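Local structure of acyl-coenzyme A oxidase (Caenorhabditis elegans, 5K3H) at residues B[344-349]-B[571-576]; B[563-568]-B[601-606]; B[352-357]-B[395-400]. The protein catalyses the FAD-dependent desaturation of acyl-CoA chains to (2E)-enoyl-CoA with release of hydrogen peroxide, the first step of peroxisomal beta-oxidation. One frame throughout, in Å; residues are numbered along the deposited sequence.

Interaction 1: residues B[344-349]-B[571-576]; sequences LFPFIA and VNYELL
P346 points the CB-CG edge of its ring at one face of the phenol ring of Y573. Its CB sits over the middle of the ring, 3.5 Å from the Y573 centroid and 11° off the ring normal. This is a CH-pi contact. The neighbouring CG of P346 lies over the same face, 3.5 Å from Y573 CD1. The two side chains cross at about a right angle. With chi1 at -175°, CG trans to the main-chain N, the Y573 ring is carried out from helix 557-577 to the proline. F347 touches only the far end of the same side chain: its CZ is 4.0 Å from Y573 OH, and the approach is oblique.

The contact joins two helices of the helical part of the acyl-CoA oxidase fold. Segment 344-349 belongs to the C-alpha1 domain and 571-576 to the C-terminal acyl-CoA oxidase region. Helix 338-367 is kinked here, because P346 has no N-H to give. F347 N turns to L344 O, three residues back, which also takes the regular bond from I348 N.

Replacing Y573 with an alanine would probably leave P346 CB and CG without their aromatic cover and open a gap beside F347 and H342, whose ring also meets Y573. A water bridges the helices next to the ring. It donates to P346 O at 2.6 Å and to E574 OE2 at 3.2 Å. The E574 carboxylate is held further by salt bridges to R350 and R540. The side chain of F347 also packs on Q404, an ATP-binding residue.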
# COMPACT_ATOMS: atom_id res chain seq x y z
N LEU B 344 -14.00 -2.89 -7.01
CA LEU B 344 -14.65 -3.04 -5.71
C LEU B 344 -15.31 -4.40 -5.54
O LEU B 344 -15.04 -5.08 -4.54
CB LEU B 344 -15.72 -1.93 -5.51
CG LEU B 344 -15.36 -0.44 -5.36
CD1 LEU B 344 -16.64 0.33 -5.34
CD2 LEU B 344 -14.53 -0.12 -4.10
N PHE B 345 -16.19 -4.81 -6.47
CA PHE B 345 -17.08 -5.95 -6.22
C PHE B 345 -16.32 -7.27 -6.11
O PHE B 345 -16.73 -8.13 -5.31
CB PHE B 345 -18.16 -6.08 -7.30
CG PHE B 345 -19.09 -4.89 -7.41
CD1 PHE B 345 -19.11 -3.91 -6.43
CD2 PHE B 345 -19.87 -4.72 -8.56
CE1 PHE B 345 -19.94 -2.80 -6.57
CE2 PHE B 345 -20.69 -3.64 -8.70
CZ PHE B 345 -20.73 -2.67 -7.70
N PRO B 346 -15.24 -7.51 -6.86
CA PRO B 346 -14.51 -8.76 -6.65
C PRO B 346 -13.94 -8.88 -5.25
O PRO B 346 -13.68 -10.01 -4.81
CB PRO B 346 -13.42 -8.71 -7.73
CG PRO B 346 -13.97 -7.85 -8.82
CD PRO B 346 -14.72 -6.79 -8.05
N PHE B 347 -13.71 -7.77 -4.56
CA PHE B 347 -13.17 -7.79 -3.21
C PHE B 347 -14.26 -7.89 -2.16
O PHE B 347 -13.98 -8.33 -1.03
CB PHE B 347 -12.31 -6.55 -2.99
CG PHE B 347 -11.17 -6.47 -3.95
CD1 PHE B 347 -10.06 -7.29 -3.81
CD2 PHE B 347 -11.22 -5.62 -5.06
CE1 PHE B 347 -9.03 -7.24 -4.72
CE2 PHE B 347 -10.17 -5.57 -5.98
CZ PHE B 347 -9.09 -6.38 -5.80
N ILE B 348 -15.48 -7.50 -2.49
CA ILE B 348 -16.59 -7.89 -1.63
C ILE B 348 -16.67 -9.41 -1.58
O ILE B 348 -16.75 -10.01 -0.50
CB ILE B 348 -17.92 -7.28 -2.12
CG1 ILE B 348 -17.77 -5.76 -2.24
CG2 ILE B 348 -19.04 -7.71 -1.16
CD1 ILE B 348 -19.00 -5.01 -2.81
N ALA B 349 -16.54 -10.05 -2.75
CA ALA B 349 -16.56 -11.50 -2.83
C ALA B 349 -15.47 -12.11 -1.97
O ALA B 349 -15.73 -13.03 -1.20
CB ALA B 349 -16.40 -11.96 -4.29
N VAL B 571 -15.37 -16.85 -8.69
CA VAL B 571 -14.66 -17.87 -9.45
C VAL B 571 -14.24 -17.34 -10.82
O VAL B 571 -13.16 -17.67 -11.31
CB VAL B 571 -15.50 -19.16 -9.57
CG1 VAL B 571 -15.69 -19.80 -8.20
CG2 VAL B 571 -16.87 -18.87 -10.21
N ASN B 572 -15.03 -16.44 -11.43
CA ASN B 572 -14.62 -15.88 -12.72
C ASN B 572 -13.48 -14.87 -12.57
O ASN B 572 -12.57 -14.84 -13.40
CB ASN B 572 -15.80 -15.25 -13.44
CG ASN B 572 -16.68 -16.28 -14.08
OD1 ASN B 572 -16.29 -16.87 -15.10
ND2 ASN B 572 -17.88 -16.48 -13.54
N TYR B 573 -13.54 -14.00 -11.55
CA TYR B 573 -12.45 -13.06 -11.32
C TYR B 573 -11.16 -13.80 -10.98
O TYR B 573 -10.09 -13.50 -11.53
CB TYR B 573 -12.82 -12.11 -10.20
CG TYR B 573 -11.81 -11.02 -9.99
CD1 TYR B 573 -11.86 -9.85 -10.73
CD2 TYR B 573 -10.78 -11.18 -9.07
CE1 TYR B 573 -10.94 -8.84 -10.54
CE2 TYR B 573 -9.85 -10.17 -8.88
CZ TYR B 573 -9.95 -9.01 -9.61
OH TYR B 573 -9.04 -8.00 -9.44
N GLU B 574 -11.23 -14.75 -10.05
CA GLU B 574 -10.03 -15.47 -9.64
C GLU B 574 -9.49 -16.32 -10.79
O GLU B 574 -8.27 -16.45 -10.94
CB GLU B 574 -10.34 -16.33 -8.41
CG GLU B 574 -10.80 -15.53 -7.19
CD GLU B 574 -9.75 -14.53 -6.68
OE1 GLU B 574 -8.55 -14.90 -6.66
OE2 GLU B 574 -10.12 -13.39 -6.30
N LEU B 575 -10.37 -16.92 -11.60
CA LEU B 575 -9.88 -17.70 -12.73
C LEU B 575 -9.21 -16.82 -13.79
O LEU B 575 -8.15 -17.17 -14.31
CB LEU B 575 -11.00 -18.53 -13.36
CG LEU B 575 -10.61 -19.42 -14.57
CD1 LEU B 575 -9.42 -20.37 -14.26
CD2 LEU B 575 -11.85 -20.20 -15.09
N LEU B 576 -9.81 -15.67 -14.11
CA LEU B 576 -9.14 -14.75 -15.03
C LEU B 576 -7.79 -14.33 -14.48
O LEU B 576 -6.83 -14.16 -15.24
CB LEU B 576 -10.03 -13.54 -15.31
CG LEU B 576 -9.85 -12.75 -16.62
CD1 LEU B 576 -10.02 -13.60 -17.88
CD2 LEU B 576 -10.85 -11.60 -16.64
O HOH W 1 -13.14 -12.24 -6.06

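Interaction 2: residues B[563-568]-B[601-606]; sequences LSDLLH and YFYLQK
H568 and Y603 meet with their rings nearly parallel, 13° apart, but slid so far that they barely overlap. The closer fit is a CH-pi contact made by H568 CB, which lies over the Y603 face 3.4 Å from its centroid. The Y603 hydroxyl in turn sits over one face of the imidazole, with OH 3.4 Å from H568 CG. In H568, CG stands beside the backbone N and anti to the carbonyl carbon, which lets ND1 turn back along its own helix.

The imidazole is fixed at both nitrogens. H568 ND1 donates to S564 O one turn back, at 2.9 Å and from above the carbonyl plane. The backbone N of H568 reaches the same oxygen from the opposite face. H568 NE2 bonds to G487 O.

At the other end, K606 NZ forms a salt bridge to D565 OD2 at 2.9 Å. It comes on the syn side but 34° out of the carboxylate plane. The lysine chain bends at chi2 and again at chi4 to bring its amine back to the aspartate. A water donates to D565 OD2 and to K606 O, giving the pair a second link.

This is near-antiparallel helix packing: the axes of the two segments approach to 9.5 Å at 149°. On the inner side, L563 and L566 of helix 557-577 pack on helices 338-367 and 520-553, while Y601 of helix 590-616 reaches E530 of the second subunit.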
# COMPACT_ATOMS: atom_id res chain seq x y z
N LEU B 563 -25.45 -14.81 -2.32
CA LEU B 563 -24.09 -15.32 -2.19
C LEU B 563 -23.68 -16.12 -3.41
O LEU B 563 -22.50 -16.13 -3.78
CB LEU B 563 -23.98 -16.15 -0.93
CG LEU B 563 -24.10 -15.28 0.32
CD1 LEU B 563 -24.01 -16.11 1.57
CD2 LEU B 563 -23.03 -14.17 0.30
N SER B 564 -24.63 -16.77 -4.07
CA SER B 564 -24.31 -17.49 -5.29
C SER B 564 -23.88 -16.52 -6.38
O SER B 564 -22.97 -16.83 -7.15
CB SER B 564 -25.51 -18.32 -5.72
OG SER B 564 -25.35 -18.85 -7.03
N ASP B 565 -24.54 -15.36 -6.46
CA ASP B 565 -24.07 -14.32 -7.37
C ASP B 565 -22.66 -13.89 -7.01
O ASP B 565 -21.81 -13.72 -7.89
CB ASP B 565 -24.97 -13.09 -7.34
CG ASP B 565 -26.34 -13.36 -7.89
OD1 ASP B 565 -26.52 -14.41 -8.54
OD2 ASP B 565 -27.23 -12.48 -7.71
N LEU B 566 -22.40 -13.67 -5.72
CA LEU B 566 -21.06 -13.32 -5.27
C LEU B 566 -20.07 -14.40 -5.65
O LEU B 566 -18.99 -14.10 -6.16
CB LEU B 566 -21.01 -13.14 -3.74
CG LEU B 566 -20.82 -11.75 -3.15
CD1 LEU B 566 -20.27 -11.80 -1.74
CD2 LEU B 566 -19.93 -10.94 -4.04
N LEU B 567 -20.45 -15.67 -5.42
CA LEU B 567 -19.55 -16.79 -5.69
C LEU B 567 -19.20 -16.88 -7.17
O LEU B 567 -18.04 -17.13 -7.52
CB LEU B 567 -20.20 -18.10 -5.24
CG LEU B 567 -19.43 -19.34 -5.71
CD1 LEU B 567 -18.04 -19.50 -5.07
CD2 LEU B 567 -20.29 -20.55 -5.49
N HIS B 568 -20.19 -16.65 -8.04
CA HIS B 568 -19.94 -16.71 -9.48
C HIS B 568 -19.02 -15.59 -9.92
O HIS B 568 -18.23 -15.79 -10.85
CB HIS B 568 -21.24 -16.65 -10.28
CG HIS B 568 -21.89 -17.98 -10.46
ND1 HIS B 568 -22.79 -18.51 -9.56
CD2 HIS B 568 -21.70 -18.92 -11.41
CE1 HIS B 568 -23.16 -19.70 -9.97
NE2 HIS B 568 -22.51 -19.98 -11.09
N TYR B 601 -17.92 -9.57 -16.41
CA TYR B 601 -18.64 -8.32 -16.62
C TYR B 601 -20.14 -8.46 -16.34
O TYR B 601 -20.75 -7.52 -15.83
CB TYR B 601 -18.36 -7.82 -18.04
CG TYR B 601 -16.87 -7.64 -18.24
CD1 TYR B 601 -16.11 -7.00 -17.27
CD2 TYR B 601 -16.23 -8.11 -19.37
CE1 TYR B 601 -14.74 -6.83 -17.42
CE2 TYR B 601 -14.85 -7.96 -19.54
CZ TYR B 601 -14.12 -7.31 -18.55
OH TYR B 601 -12.78 -7.13 -18.67
N PHE B 602 -20.73 -9.64 -16.63
CA PHE B 602 -22.13 -9.85 -16.31
C PHE B 602 -22.38 -9.81 -14.81
O PHE B 602 -23.31 -9.13 -14.35
CB PHE B 602 -22.63 -11.18 -16.89
CG PHE B 602 -24.05 -11.51 -16.51
CD1 PHE B 602 -25.12 -10.97 -17.22
CD2 PHE B 602 -24.33 -12.33 -15.42
CE1 PHE B 602 -26.44 -11.26 -16.88
CE2 PHE B 602 -25.64 -12.61 -15.05
CZ PHE B 602 -26.69 -12.09 -15.78
N TYR B 603 -21.58 -10.53 -14.01
CA TYR B 603 -21.88 -10.58 -12.58
C TYR B 603 -21.52 -9.28 -11.86
O TYR B 603 -22.12 -8.99 -10.82
CB TYR B 603 -21.19 -11.77 -11.91
CG TYR B 603 -21.95 -13.08 -12.11
CD1 TYR B 603 -23.07 -13.36 -11.35
CD2 TYR B 603 -21.56 -14.00 -13.09
CE1 TYR B 603 -23.77 -14.55 -11.54
CE2 TYR B 603 -22.26 -15.18 -13.30
CZ TYR B 603 -23.36 -15.46 -12.52
OH TYR B 603 -24.05 -16.65 -12.71
N LEU B 604 -20.63 -8.46 -12.41
CA LEU B 604 -20.49 -7.11 -11.87
C LEU B 604 -21.84 -6.39 -11.85
O LEU B 604 -22.30 -5.93 -10.80
CB LEU B 604 -19.49 -6.31 -12.71
CG LEU B 604 -18.01 -6.71 -12.62
CD1 LEU B 604 -17.12 -5.85 -13.56
CD2 LEU B 604 -17.52 -6.69 -11.13
N GLN B 605 -22.52 -6.35 -13.00
CA GLN B 605 -23.84 -5.74 -13.11
C GLN B 605 -24.86 -6.43 -12.21
O GLN B 605 -25.74 -5.79 -11.62
CB GLN B 605 -24.26 -5.79 -14.59
CG GLN B 605 -25.78 -5.76 -14.89
CD GLN B 605 -26.43 -7.17 -14.84
OE1 GLN B 605 -25.78 -8.17 -15.17
NE2 GLN B 605 -27.72 -7.23 -14.45
N LYS B 606 -24.76 -7.76 -12.08
CA LYS B 606 -25.69 -8.51 -11.25
C LYS B 606 -25.50 -8.20 -9.78
O LYS B 606 -26.47 -8.15 -9.00
CB LYS B 606 -25.53 -10.02 -11.54
CG LYS B 606 -26.60 -10.88 -10.91
CD LYS B 606 -27.77 -10.99 -11.88
CE LYS B 606 -29.05 -11.41 -11.21
NZ LYS B 606 -28.78 -12.38 -10.13
O HOH W 2 -27.09 -9.99 -6.54

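Interaction 3: residues B[352-357]-B[395-400]; sequences YAFQFA and THQTGE
Q397 OE1 lies at the edge of the F354 ring, near its plane, 3.5 Å from CZ and 3.7 Å from CE1 of F354. The amide and ring planes are turned 37° apart. The contact packs helix 338-367 against helix 382-408 in the all-helical C-alpha1 domain of the acyl-CoA oxidase fold. T398 OG1 comes to the ring obliquely, nearest to F354 CE2. The ring also packs on A303 and L306 of helix 300-319.

The backbones stay well separated, with the nearest CA atoms, those of F354 and T398, 9.1 Å apart. One large side chain spans this distance. F354 CG is anti to the carbonyl carbon (chi1 -62°), and the ring extends toward helix 382-408. The Q397 chain runs extended beyond CG and brings OE1 alongside the ring edge, while its CB is 3.8 Å from F354 CZ.

These are van der Waals contacts of polar oxygens with ring carbons. The contact is buried, yet H396, next to Q397 in sequence, is exposed and belongs to the ATP site shared between the subunits. T398 OG1 has its polar partner in its own helix, where it is hydrogen-bonded to V394 O, and it rests 3.5 Å from F354 CE2.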
# COMPACT_ATOMS: atom_id res chain seq x y z
N TYR B 352 -16.29 -12.05 1.96
CA TYR B 352 -17.14 -13.19 2.30
C TYR B 352 -16.38 -14.50 2.15
O TYR B 352 -16.50 -15.40 3.00
CB TYR B 352 -18.40 -13.21 1.41
CG TYR B 352 -19.52 -12.30 1.88
CD1 TYR B 352 -19.54 -10.94 1.54
CD2 TYR B 352 -20.58 -12.79 2.64
CE1 TYR B 352 -20.56 -10.11 1.97
CE2 TYR B 352 -21.59 -11.97 3.05
CZ TYR B 352 -21.59 -10.62 2.72
OH TYR B 352 -22.60 -9.78 3.14
N ALA B 353 -15.59 -14.63 1.09
CA ALA B 353 -14.83 -15.87 0.90
C ALA B 353 -13.88 -16.12 2.06
O ALA B 353 -13.73 -17.25 2.51
CB ALA B 353 -14.06 -15.83 -0.43
N PHE B 354 -13.22 -15.07 2.55
CA PHE B 354 -12.30 -15.25 3.67
C PHE B 354 -13.05 -15.59 4.95
O PHE B 354 -12.62 -16.45 5.71
CB PHE B 354 -11.47 -13.98 3.89
CG PHE B 354 -10.59 -13.61 2.73
CD1 PHE B 354 -10.25 -14.54 1.75
CD2 PHE B 354 -10.14 -12.30 2.59
CE1 PHE B 354 -9.45 -14.17 0.67
CE2 PHE B 354 -9.34 -11.94 1.52
CZ PHE B 354 -8.99 -12.88 0.57
N GLN B 355 -14.18 -14.93 5.20
CA GLN B 355 -14.97 -15.21 6.39
C GLN B 355 -15.44 -16.66 6.40
O GLN B 355 -15.43 -17.32 7.44
CB GLN B 355 -16.17 -14.25 6.45
CG GLN B 355 -17.05 -14.39 7.70
CD GLN B 355 -16.41 -13.76 8.96
OE1 GLN B 355 -15.22 -13.41 8.97
NE2 GLN B 355 -17.21 -13.60 10.03
N PHE B 356 -15.85 -17.17 5.25
CA PHE B 356 -16.31 -18.55 5.17
C PHE B 356 -15.15 -19.54 5.28
O PHE B 356 -15.34 -20.63 5.84
CB PHE B 356 -17.12 -18.75 3.89
CG PHE B 356 -18.36 -17.91 3.84
CD1 PHE B 356 -19.00 -17.53 5.02
CD2 PHE B 356 -18.90 -17.50 2.62
CE1 PHE B 356 -20.15 -16.73 4.99
CE2 PHE B 356 -20.04 -16.72 2.58
CZ PHE B 356 -20.68 -16.34 3.76
N ALA B 357 -13.97 -19.21 4.74
CA ALA B 357 -12.80 -20.08 4.90
C ALA B 357 -12.33 -20.13 6.36
O ALA B 357 -12.00 -21.20 6.87
CB ALA B 357 -11.67 -19.59 4.00
N THR B 395 -3.67 -12.32 3.80
CA THR B 395 -3.12 -11.02 4.15
C THR B 395 -2.73 -10.22 2.91
O THR B 395 -2.96 -9.01 2.85
CB THR B 395 -1.92 -11.19 5.07
OG1 THR B 395 -2.37 -11.85 6.27
CG2 THR B 395 -1.29 -9.83 5.40
N HIS B 396 -2.14 -10.89 1.93
CA HIS B 396 -1.75 -10.21 0.69
C HIS B 396 -2.98 -9.77 -0.09
O HIS B 396 -3.06 -8.62 -0.52
CB HIS B 396 -0.87 -11.12 -0.16
CG HIS B 396 -0.64 -10.61 -1.55
ND1 HIS B 396 0.31 -9.66 -1.84
CD2 HIS B 396 -1.25 -10.91 -2.72
CE1 HIS B 396 0.27 -9.39 -3.14
NE2 HIS B 396 -0.67 -10.14 -3.69
N GLN B 397 -3.95 -10.68 -0.27
CA GLN B 397 -5.17 -10.34 -1.01
C GLN B 397 -6.04 -9.33 -0.28
O GLN B 397 -6.73 -8.53 -0.93
CB GLN B 397 -5.98 -11.60 -1.29
CG GLN B 397 -5.32 -12.47 -2.30
CD GLN B 397 -6.22 -13.54 -2.81
OE1 GLN B 397 -7.36 -13.68 -2.37
NE2 GLN B 397 -5.70 -14.36 -3.70
N THR B 398 -6.03 -9.35 1.06
CA THR B 398 -6.72 -8.30 1.81
C THR B 398 -6.07 -6.95 1.54
O THR B 398 -6.77 -5.97 1.25
CB THR B 398 -6.70 -8.60 3.31
OG1 THR B 398 -7.43 -9.79 3.57
CG2 THR B 398 -7.35 -7.48 4.06
N GLY B 399 -4.73 -6.88 1.60
CA GLY B 399 -4.02 -5.64 1.32
C GLY B 399 -4.24 -5.11 -0.09
O GLY B 399 -4.42 -3.91 -0.30
N GLU B 400 -4.22 -6.01 -1.08
CA GLU B 400 -4.55 -5.63 -2.46
C GLU B 400 -5.94 -4.99 -2.54
O GLU B 400 -6.10 -3.92 -3.15
CB GLU B 400 -4.47 -6.87 -3.35
CG GLU B 400 -5.00 -6.70 -4.77
CD GLU B 400 -5.13 -8.04 -5.56
OE1 GLU B 400 -4.57 -9.10 -5.12
OE2 GLU B 400 -5.81 -8.01 -6.63

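Interactions 1 and 3 are buried, and both use helix 338-367. Interaction 2 is a surface contact, but it shares helix 557-577 with interaction 1. Their chemistry follows their place. The surface pair adds a salt bridge to its aromatic packing. The buried pairs have no direct hydrogen bond between segments, though interaction 1 has a bridging water. The first sets a proline on a ring face, and the third brings a glutamine oxygen to a ring edge and a threonine hydroxyl to the ring obliquely. Leucines tie interaction 2 to the others: L566 packs on A349 of interaction 1 and, with L563, on Y352 of interaction 3. E400 lies beside F347, linking 395-400 to 344-349.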